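Local structure of Moesin/ezrin/radixin homolog 2 (Drosophila melanogaster, 7EDR) at residues S10-S14 and H103-Q108; Q27-D31 and S42-L47; S125-A129 and L155-V160. The protein probably acts, as a Merlin of the ezrin-radixin-moesin family, as a FERM-domain scaffold at the cell cortex beneath the plasma membrane that relays growth-restraining signals. All coordinates share one frame; numbering follows the deposited sequence.

Contact 1: residues S10-S14 and H103-Q108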
loop_
_atom_site.group_PDB
_atom_site.type_symbol
_atom_site.label_atom_id
_atom_site.label_comp_id
_atom_site.label_asym_id
_atom_site.label_seq_id
_atom_site.Cartn_x
_atom_site.Cartn_y
_atom_site.Cartn_z
ATOM N N SER C 10 -28.557 -16.345 12.789
ATOM C CA SER C 10 -27.612 -17.132 13.585
ATOM C C SER C 10 -26.197 -16.951 13.049
ATOM O O SER C 10 -25.850 -17.503 12.001
ATOM C CB SER C 10 -27.975 -18.617 13.572
ATOM O OG SER C 10 -29.334 -18.793 13.898
ATOM N N THR C 11 -25.380 -16.201 13.769
ATOM C CA THR C 11 -23.947 -16.305 13.545
ATOM C C THR C 11 -23.444 -17.575 14.213
ATOM O O THR C 11 -24.179 -18.259 14.926
ATOM C CB THR C 11 -23.215 -15.085 14.100
ATOM O OG1 THR C 11 -23.176 -15.164 15.531
ATOM C CG2 THR C 11 -23.953 -13.812 13.700
ATOM N N PHE C 12 -22.176 -17.906 13.988
ATOM C CA PHE C 12 -21.678 -19.057 14.729
ATOM C C PHE C 12 -21.540 -18.776 16.215
ATOM O O PHE C 12 -21.296 -19.718 16.977
ATOM C CB PHE C 12 -20.350 -19.552 14.164
ATOM C CG PHE C 12 -20.521 -20.631 13.122
ATOM C CD1 PHE C 12 -20.513 -21.964 13.474
ATOM C CD2 PHE C 12 -20.720 -20.304 11.801
ATOM C CE1 PHE C 12 -20.694 -22.953 12.525
ATOM C CE2 PHE C 12 -20.895 -21.281 10.852
ATOM C CZ PHE C 12 -20.886 -22.609 11.212
ATOM N N ASP C 13 -21.721 -17.528 16.659
ATOM C CA ASP C 13 -21.581 -17.225 18.081
ATOM C C ASP C 13 -22.888 -16.932 18.801
ATOM O O ASP C 13 -23.023 -17.273 19.973
ATOM C CB ASP C 13 -20.616 -16.064 18.287
ATOM C CG ASP C 13 -19.605 -16.360 19.367
ATOM O OD1 ASP C 13 -19.810 -17.314 20.167
ATOM O OD2 ASP C 13 -18.572 -15.643 19.398
ATOM N N SER C 14 -23.865 -16.327 18.148
ATOM C CA SER C 14 -25.107 -16.025 18.838
ATOM C C SER C 14 -26.275 -16.006 17.857
ATOM O O SER C 14 -26.102 -16.103 16.638
ATOM C CB SER C 14 -25.018 -14.686 19.587
ATOM O OG SER C 14 -24.537 -13.649 18.753
ATOM N N HIS C 103 -12.554 -14.842 14.569
ATOM C CA HIS C 103 -13.353 -15.709 15.416
ATOM C C HIS C 103 -14.446 -16.412 14.622
ATOM O O HIS C 103 -14.649 -17.622 14.769
ATOM C CB HIS C 103 -13.958 -14.876 16.542
ATOM C CG HIS C 103 -14.716 -15.685 17.534
ATOM N ND1 HIS C 103 -14.106 -16.618 18.346
ATOM C CD2 HIS C 103 -16.035 -15.721 17.829
ATOM C CE1 HIS C 103 -15.022 -17.190 19.106
ATOM N NE2 HIS C 103 -16.200 -16.663 18.811
ATOM N N LEU C 104 -15.166 -15.664 13.777
ATOM C CA LEU C 104 -16.251 -16.259 12.999
ATOM C C LEU C 104 -15.727 -17.291 11.996
ATOM O O LEU C 104 -16.384 -18.310 11.752
ATOM C CB LEU C 104 -17.054 -15.158 12.300
ATOM C CG LEU C 104 -17.946 -14.268 13.181
ATOM C CD1 LEU C 104 -18.775 -13.326 12.333
ATOM C CD2 LEU C 104 -18.870 -15.095 14.050
ATOM N N PHE C 105 -14.538 -17.064 11.416
ATOM C CA PHE C 105 -13.942 -18.088 10.554
ATOM C C PHE C 105 -13.490 -19.297 11.368
ATOM O O PHE C 105 -13.670 -20.446 10.934
ATOM C CB PHE C 105 -12.757 -17.525 9.762
ATOM C CG PHE C 105 -13.129 -16.933 8.438
ATOM C CD1 PHE C 105 -13.296 -17.747 7.312
ATOM C CD2 PHE C 105 -13.305 -15.562 8.301
ATOM C CE1 PHE C 105 -13.646 -17.202 6.080
ATOM C CE2 PHE C 105 -13.656 -15.010 7.056
ATOM C CZ PHE C 105 -13.819 -15.832 5.952
ATOM N N PHE C 106 -12.900 -19.057 12.543
ATOM C CA PHE C 106 -12.449 -20.153 13.385
ATOM C C PHE C 106 -13.597 -21.100 13.711
ATOM O O PHE C 106 -13.448 -22.324 13.612
ATOM C CB PHE C 106 -11.818 -19.626 14.673
ATOM C CG PHE C 106 -11.674 -20.686 15.751
ATOM C CD1 PHE C 106 -10.679 -21.650 15.666
ATOM C CD2 PHE C 106 -12.556 -20.736 16.831
ATOM C CE1 PHE C 106 -10.564 -22.659 16.647
ATOM C CE2 PHE C 106 -12.437 -21.724 17.801
ATOM C CZ PHE C 106 -11.432 -22.685 17.706
ATOM N N LEU C 107 -14.758 -20.549 14.090
ATOM C CA LEU C 107 -15.863 -21.404 14.515
ATOM C C LEU C 107 -16.473 -22.149 13.334
ATOM O O LEU C 107 -16.811 -23.332 13.450
ATOM C CB LEU C 107 -16.937 -20.593 15.237
ATOM C CG LEU C 107 -16.574 -20.049 16.620
ATOM C CD1 LEU C 107 -17.675 -19.156 17.127
ATOM C CD2 LEU C 107 -16.327 -21.202 17.569
ATOM N N GLN C 108 -16.612 -21.485 12.185
ATOM C CA GLN C 108 -17.198 -22.157 11.025
ATOM C C GLN C 108 -16.263 -23.219 10.444
ATOM O O GLN C 108 -16.711 -24.307 10.077
ATOM C CB GLN C 108 -17.553 -21.125 9.964
ATOM C CG GLN C 108 -18.090 -21.695 8.693
ATOM C CD GLN C 108 -18.412 -20.607 7.691
ATOM O OE1 GLN C 108 -18.844 -19.513 8.075
ATOM N NE2 GLN C 108 -18.165 -20.879 6.400
#

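Contact 2: residues Q27-D31 and S42-L47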
loop_
_atom_site.group_PDB
_atom_site.type_symbol
_atom_site.label_atom_id
_atom_site.label_comp_id
_atom_site.label_asym_id
_atom_site.label_seq_id
_atom_site.Cartn_x
_atom_site.Cartn_y
_atom_site.Cartn_z
ATOM N N GLN C 27 -29.842 -5.588 1.920
ATOM C CA GLN C 27 -28.766 -4.741 2.412
ATOM C C GLN C 27 -29.063 -4.237 3.811
ATOM O O GLN C 27 -28.143 -4.061 4.625
ATOM C CB GLN C 27 -28.536 -3.547 1.488
ATOM C CG GLN C 27 -27.211 -2.838 1.793
ATOM C CD GLN C 27 -26.017 -3.723 1.480
ATOM O OE1 GLN C 27 -25.895 -4.245 0.365
ATOM N NE2 GLN C 27 -25.147 -3.926 2.467
ATOM N N ASP C 28 -30.348 -3.977 4.097
ATOM C CA ASP C 28 -30.751 -3.450 5.399
ATOM C C ASP C 28 -30.488 -4.467 6.499
ATOM O O ASP C 28 -29.912 -4.136 7.541
ATOM C CB ASP C 28 -32.232 -3.067 5.384
ATOM C CG ASP C 28 -32.547 -1.906 4.467
ATOM O OD1 ASP C 28 -31.693 -1.004 4.303
ATOM O OD2 ASP C 28 -33.684 -1.888 3.937
ATOM N N LEU C 29 -30.925 -5.709 6.288
ATOM C CA LEU C 29 -30.635 -6.764 7.251
ATOM C C LEU C 29 -29.133 -6.948 7.387
ATOM O O LEU C 29 -28.594 -6.918 8.497
ATOM C CB LEU C 29 -31.310 -8.071 6.819
ATOM C CG LEU C 29 -31.788 -9.107 7.840
ATOM C CD1 LEU C 29 -31.898 -10.465 7.192
ATOM C CD2 LEU C 29 -30.906 -9.200 9.056
ATOM N N PHE C 30 -28.441 -7.096 6.251
ATOM C CA PHE C 30 -26.995 -7.297 6.236
ATOM C C PHE C 30 -26.257 -6.208 7.017
ATOM O O PHE C 30 -25.382 -6.512 7.833
ATOM C CB PHE C 30 -26.504 -7.364 4.785
ATOM C CG PHE C 30 -25.098 -7.919 4.631
ATOM C CD1 PHE C 30 -24.826 -9.262 4.877
ATOM C CD2 PHE C 30 -24.057 -7.104 4.220
ATOM C CE1 PHE C 30 -23.542 -9.774 4.732
ATOM C CE2 PHE C 30 -22.778 -7.618 4.074
ATOM C CZ PHE C 30 -22.529 -8.962 4.333
ATOM N N ASP C 31 -26.598 -4.933 6.794
ATOM C CA ASP C 31 -25.934 -3.865 7.549
ATOM C C ASP C 31 -26.294 -3.936 9.029
ATOM O O ASP C 31 -25.448 -3.711 9.904
ATOM C CB ASP C 31 -26.304 -2.487 6.989
ATOM C CG ASP C 31 -25.808 -2.268 5.561
ATOM O OD1 ASP C 31 -24.883 -2.982 5.115
ATOM O OD2 ASP C 31 -26.333 -1.360 4.883
ATOM N N SER C 42 -16.958 -7.200 5.786
ATOM C CA SER C 42 -18.226 -7.839 5.474
ATOM C C SER C 42 -18.191 -8.622 4.173
ATOM O O SER C 42 -19.145 -9.352 3.892
ATOM C CB SER C 42 -19.337 -6.786 5.394
ATOM O OG SER C 42 -19.159 -5.918 4.272
ATOM N N TRP C 43 -17.133 -8.471 3.372
ATOM C CA TRP C 43 -17.118 -9.023 2.021
ATOM C C TRP C 43 -17.082 -10.554 1.997
ATOM O O TRP C 43 -17.518 -11.157 1.006
ATOM C CB TRP C 43 -15.930 -8.451 1.247
ATOM C CG TRP C 43 -14.736 -8.107 2.084
ATOM C CD1 TRP C 43 -13.751 -8.955 2.496
ATOM C CD2 TRP C 43 -14.387 -6.812 2.585
ATOM N NE1 TRP C 43 -12.814 -8.270 3.230
ATOM C CE2 TRP C 43 -13.181 -6.952 3.301
ATOM C CE3 TRP C 43 -14.970 -5.545 2.486
ATOM C CZ2 TRP C 43 -12.549 -5.874 3.925
ATOM C CZ3 TRP C 43 -14.347 -4.470 3.117
ATOM C CH2 TRP C 43 -13.149 -4.646 3.829
ATOM N N TYR C 44 -16.590 -11.196 3.054
ATOM C CA TYR C 44 -16.569 -12.650 3.078
ATOM C C TYR C 44 -17.946 -13.261 3.332
ATOM O O TYR C 44 -18.129 -14.466 3.095
ATOM C CB TYR C 44 -15.597 -13.148 4.156
ATOM C CG TYR C 44 -14.170 -12.621 4.057
ATOM C CD1 TYR C 44 -13.331 -13.005 3.010
ATOM C CD2 TYR C 44 -13.653 -11.766 5.028
ATOM C CE1 TYR C 44 -12.036 -12.537 2.924
ATOM C CE2 TYR C 44 -12.355 -11.297 4.955
ATOM C CZ TYR C 44 -11.544 -11.683 3.895
ATOM O OH TYR C 44 -10.233 -11.225 3.804
ATOM N N PHE C 45 -18.919 -12.474 3.799
ATOM C CA PHE C 45 -20.051 -13.041 4.521
ATOM C C PHE C 45 -21.354 -12.875 3.750
ATOM O O PHE C 45 -21.461 -12.065 2.821
ATOM C CB PHE C 45 -20.156 -12.420 5.922
ATOM C CG PHE C 45 -19.013 -12.807 6.845
ATOM C CD1 PHE C 45 -17.878 -12.020 6.935
ATOM C CD2 PHE C 45 -19.066 -13.975 7.591
ATOM C CE1 PHE C 45 -16.825 -12.377 7.758
ATOM C CE2 PHE C 45 -18.022 -14.344 8.411
ATOM C CZ PHE C 45 -16.898 -13.540 8.499
ATOM N N GLY C 46 -22.349 -13.672 4.141
ATOM C CA GLY C 46 -23.659 -13.647 3.513
ATOM C C GLY C 46 -24.726 -14.247 4.410
ATOM O O GLY C 46 -24.442 -14.884 5.429
ATOM N N LEU C 47 -25.980 -14.032 4.015
ATOM C CA LEU C 47 -27.137 -14.527 4.753
ATOM C C LEU C 47 -27.743 -15.680 3.966
ATOM O O LEU C 47 -28.254 -15.482 2.856
ATOM C CB LEU C 47 -28.155 -13.415 4.991
ATOM C CG LEU C 47 -27.672 -12.353 5.979
ATOM C CD1 LEU C 47 -28.348 -11.010 5.732
ATOM C CD2 LEU C 47 -27.901 -12.811 7.410
#

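Contact 3: residues S125-A129 and L155-V160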
loop_
_atom_site.group_PDB
_atom_site.type_symbol
_atom_site.label_atom_id
_atom_site.label_comp_id
_atom_site.label_asym_id
_atom_site.label_seq_id
_atom_site.Cartn_x
_atom_site.Cartn_y
_atom_site.Cartn_z
ATOM N N SER C 125 -5.988 -33.744 13.167
ATOM C CA SER C 125 -7.170 -33.525 13.995
ATOM C C SER C 125 -6.821 -33.467 15.478
ATOM O O SER C 125 -7.507 -32.784 16.244
ATOM C CB SER C 125 -8.205 -34.624 13.752
ATOM O OG SER C 125 -7.730 -35.883 14.211
ATOM N N VAL C 126 -5.774 -34.176 15.910
ATOM C CA VAL C 126 -5.382 -34.076 17.311
ATOM C C VAL C 126 -4.801 -32.705 17.595
ATOM O O VAL C 126 -5.128 -32.072 18.609
ATOM C CB VAL C 126 -4.395 -35.193 17.700
ATOM C CG1 VAL C 126 -3.865 -34.944 19.105
ATOM C CG2 VAL C 126 -5.068 -36.538 17.625
ATOM N N LEU C 127 -3.929 -32.218 16.710
ATOM C CA LEU C 127 -3.385 -30.872 16.877
ATOM C C LEU C 127 -4.500 -29.828 16.907
ATOM O O LEU C 127 -4.570 -28.998 17.822
ATOM C CB LEU C 127 -2.392 -30.578 15.758
ATOM C CG LEU C 127 -1.897 -29.132 15.652
ATOM C CD1 LEU C 127 -1.276 -28.702 16.955
ATOM C CD2 LEU C 127 -0.884 -29.054 14.558
ATOM N N LEU C 128 -5.397 -29.872 15.919
ATOM C CA LEU C 128 -6.531 -28.955 15.914
ATOM C C LEU C 128 -7.314 -29.058 17.212
ATOM O O LEU C 128 -7.766 -28.045 17.767
ATOM C CB LEU C 128 -7.435 -29.249 14.712
ATOM C CG LEU C 128 -6.750 -28.994 13.366
ATOM C CD1 LEU C 128 -7.647 -29.408 12.236
ATOM C CD2 LEU C 128 -6.407 -27.528 13.271
ATOM N N ALA C 129 -7.475 -30.280 17.722
ATOM C CA ALA C 129 -8.238 -30.456 18.943
ATOM C C ALA C 129 -7.530 -29.792 20.115
ATOM O O ALA C 129 -8.173 -29.129 20.938
ATOM C CB ALA C 129 -8.478 -31.941 19.203
ATOM N N LEU C 155 -14.211 -33.696 20.153
ATOM C CA LEU C 155 -13.040 -32.963 19.700
ATOM C C LEU C 155 -12.469 -33.535 18.417
ATOM O O LEU C 155 -11.720 -32.838 17.722
ATOM C CB LEU C 155 -11.956 -32.958 20.791
ATOM C CG LEU C 155 -12.303 -32.218 22.094
ATOM C CD1 LEU C 155 -11.404 -32.662 23.224
ATOM C CD2 LEU C 155 -12.194 -30.692 21.915
ATOM N N LEU C 156 -12.845 -34.761 18.068
ATOM C CA LEU C 156 -12.278 -35.402 16.917
ATOM C C LEU C 156 -13.368 -35.774 15.929
ATOM O O LEU C 156 -14.470 -36.166 16.336
ATOM C CB LEU C 156 -11.496 -36.657 17.327
ATOM C CG LEU C 156 -10.272 -36.335 18.186
ATOM C CD1 LEU C 156 -9.519 -37.607 18.603
ATOM C CD2 LEU C 156 -9.342 -35.345 17.455
ATOM N N PRO C 157 -13.106 -35.629 14.632
ATOM C CA PRO C 157 -14.026 -36.178 13.630
ATOM C C PRO C 157 -14.278 -37.663 13.881
ATOM O O PRO C 157 -13.357 -38.434 14.176
ATOM C CB PRO C 157 -13.285 -35.953 12.304
ATOM C CG PRO C 157 -12.255 -34.930 12.586
ATOM C CD PRO C 157 -11.904 -35.029 14.034
ATOM N N LYS C 158 -15.538 -38.076 13.750
ATOM C CA LYS C 158 -15.854 -39.488 13.952
ATOM C C LYS C 158 -15.082 -40.387 12.991
ATOM O O LYS C 158 -14.719 -41.510 13.354
ATOM C CB LYS C 158 -17.355 -39.729 13.817
ATOM C CG LYS C 158 -17.737 -41.177 14.035
ATOM C CD LYS C 158 -19.203 -41.353 14.405
ATOM C CE LYS C 158 -19.451 -42.766 14.921
ATOM N NZ LYS C 158 -19.186 -43.787 13.859
ATOM N N GLY C 159 -14.802 -39.912 11.773
ATOM C CA GLY C 159 -13.982 -40.687 10.860
ATOM C C GLY C 159 -12.572 -40.921 11.358
ATOM O O GLY C 159 -11.900 -41.858 10.900
ATOM N N VAL C 160 -12.089 -40.077 12.266
ATOM C CA VAL C 160 -10.789 -40.326 12.874
ATOM C C VAL C 160 -10.890 -41.442 13.902
ATOM O O VAL C 160 -10.177 -42.447 13.826
ATOM C CB VAL C 160 -10.228 -39.035 13.491
ATOM C CG1 VAL C 160 -8.967 -39.337 14.320
ATOM C CG2 VAL C 160 -9.899 -38.084 12.399
HETATM O O HOH W 1 -10.476 -32.216 15.661
#

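Contact 1: residues S10-S14 and H103-Q108
Thr11 makes the first approach to helix 99-114, its CB lying 4.3 Å from Leu104 CD2. The hydroxyl of Thr11 faces its own turn instead. Its OG1 accepts Asp13 N at 3.0 Å and Ser14 N at 2.9 Å, which defines an ST turn extended into an ST motif, closing the turn of the loop between strands 5-10 and 15-20. Phe12 contributes most of the surface that the loop buries against the helix. Its ring lies over the helix backbone, with Gln108 CA 3.7 Å from the ring centroid and 11° off the normal, a CH-pi contact almost exactly over the centre of one face. Over the same face, Gln108 CB comes to 3.5 Å from Phe12 CE2, and the extended Gln108 chain runs past at about a right angle. Phe12 CB meets Leu107 CB at 3.7 Å, the two side chains sliding past each other in opposite directions. Asp13 follows with the polar element: OD2 lies at the edge of the imidazole, 2.6 Å from His103 NE2, but the N-H...O angle of 122° makes this a weak hydrogen bond. With CG anti to the backbone N (chi1 -176°), His103 swings its ring over Leu107 toward the loop, while ND1 is hydrogen-bonded to Glu191 of helix 187-198. With a carboxylate near each nitrogen the imidazole may tend toward the protonated form, although the Asp13 bond is weak. The contact thus joins the ubiquitin-like and central helical lobes of the FERM domain. Strand 78-85 flanks it: Phe83 touches Thr11 and Leu104, and Ala85 N donates to Gln108 OE1.

Contact 2: residues Q27-D31 and S42-L47
Phe30 and Leu29 of helix 26-37 meet Leu47 of strand 45-50 in the core of the ubiquitin-like beta-grasp lobe, where the helix lies across a mixed sheet of strand order 2-1-5-3-4. The axes of segments 27-31 and 45-47 approach to 9.4 Å, with 124° between their chain directions. The CD1 methyl of Leu47 is the common point of contact, 3.9 Å from Leu29 CD1 and 4.0 Å from Phe30 CD1. Phe30, with CG anti to the backbone N (chi1 -165°), sends its ring away from the helix and into the turn preceding the strand. There its leading edge reaches backbone: Phe30 CZ is 3.4 Å from Ser42 O, which lies in the ring plane, and 3.6 Å from Phe45 O, which approaches obliquely. Beside it, Phe30 CE2 packs on Ser42 CB at 3.8 Å. The carbonyl of Ser42 also accepts Phe45 N at 3.1 Å, closing the turn that the ring abuts. Phe83 and Phe81 of strand 78-85 and Val9 of strand 5-10 continue the apolar layer around Phe30, Leu29 and Leu47. No hydrogen bond joins the two segments, so the helix is held to this part of the sheet by apolar packing, with the positive C-H edge of Phe30 set, probably with slight electrostatic benefit, against the Ser42 carbonyl oxygen.

Contact 3: residues S125-A129 and L155-V160
Ser125 of helix 122-137 faces Leu156, Pro157 and Val160 across the bend that leads into helix 158-161, in the all-helical central lobe of the FERM domain. Its CB is directed at this turn, its OG on toward Val160, and three groups close round them. Pro157 presents its ring carbon CD to Ser125 CB at 3.7 Å. Val160, with CG1 anti to the backbone N (chi1 171°), turns both methyls to the hydroxyl, the nearer being CG2 at 3.6 Å from Ser125 OG. The third group is the Leu156 branch end: although the residue leaves the chain alongside the helix, its CD2 comes forward to 3.4 Å from Ser125 O and, one turn on, 3.9 Å from Ala129 CB. Ala129 marks the other end of the contact. Its methyl sits against the backbone of Leu155, 3.7 Å from Leu155 O, and beside Leu155 CB at 4.0 Å. Leu156, Val126 and Val160 are backed by Trp171 of helix 168-179. Within the turn, Pro157 takes the N-cap position, and its O accepts Val160 N at 2.8 Å. Hydrocarbon surrounds the Ser125 hydroxyl on this side, but OG is hydrogen-bonded to Pro122 O, so its polarity is met within its own helix start. Direct hydrogen bonds between the segments are absent; a water donating to Ser125 O at 3.1 Å lies close to Leu155 O, though that second distance is too short to be trusted. The junction therefore rests on leucine, proline and valine packed against the small Ser125 and Ala129, with at most a doubtful water bridge.

Contacts 1 and 2 are continuous: their centres lie 14 Å apart, and Phe105 of helix 99-114, on the side away from the loop 10-14, packs its CZ 3.7 Å from Tyr44 CB, with Phe45 also against its ring. The buried core of the ubiquitin-like lobe thereby runs into the inter-lobe interface. Contact 3 belongs wholly to the central lobe. Its centre is 19 Å from that of contact 1, with nearest atoms about 6 Å apart, and 31 Å from contact 2, across the chain's centre. No ligand site is involved. Protein from outside this chain reaches Gln27 and Trp43 in contact 2; separately, Val126 and Leu127 in contact 3 also pack on protein from outside it.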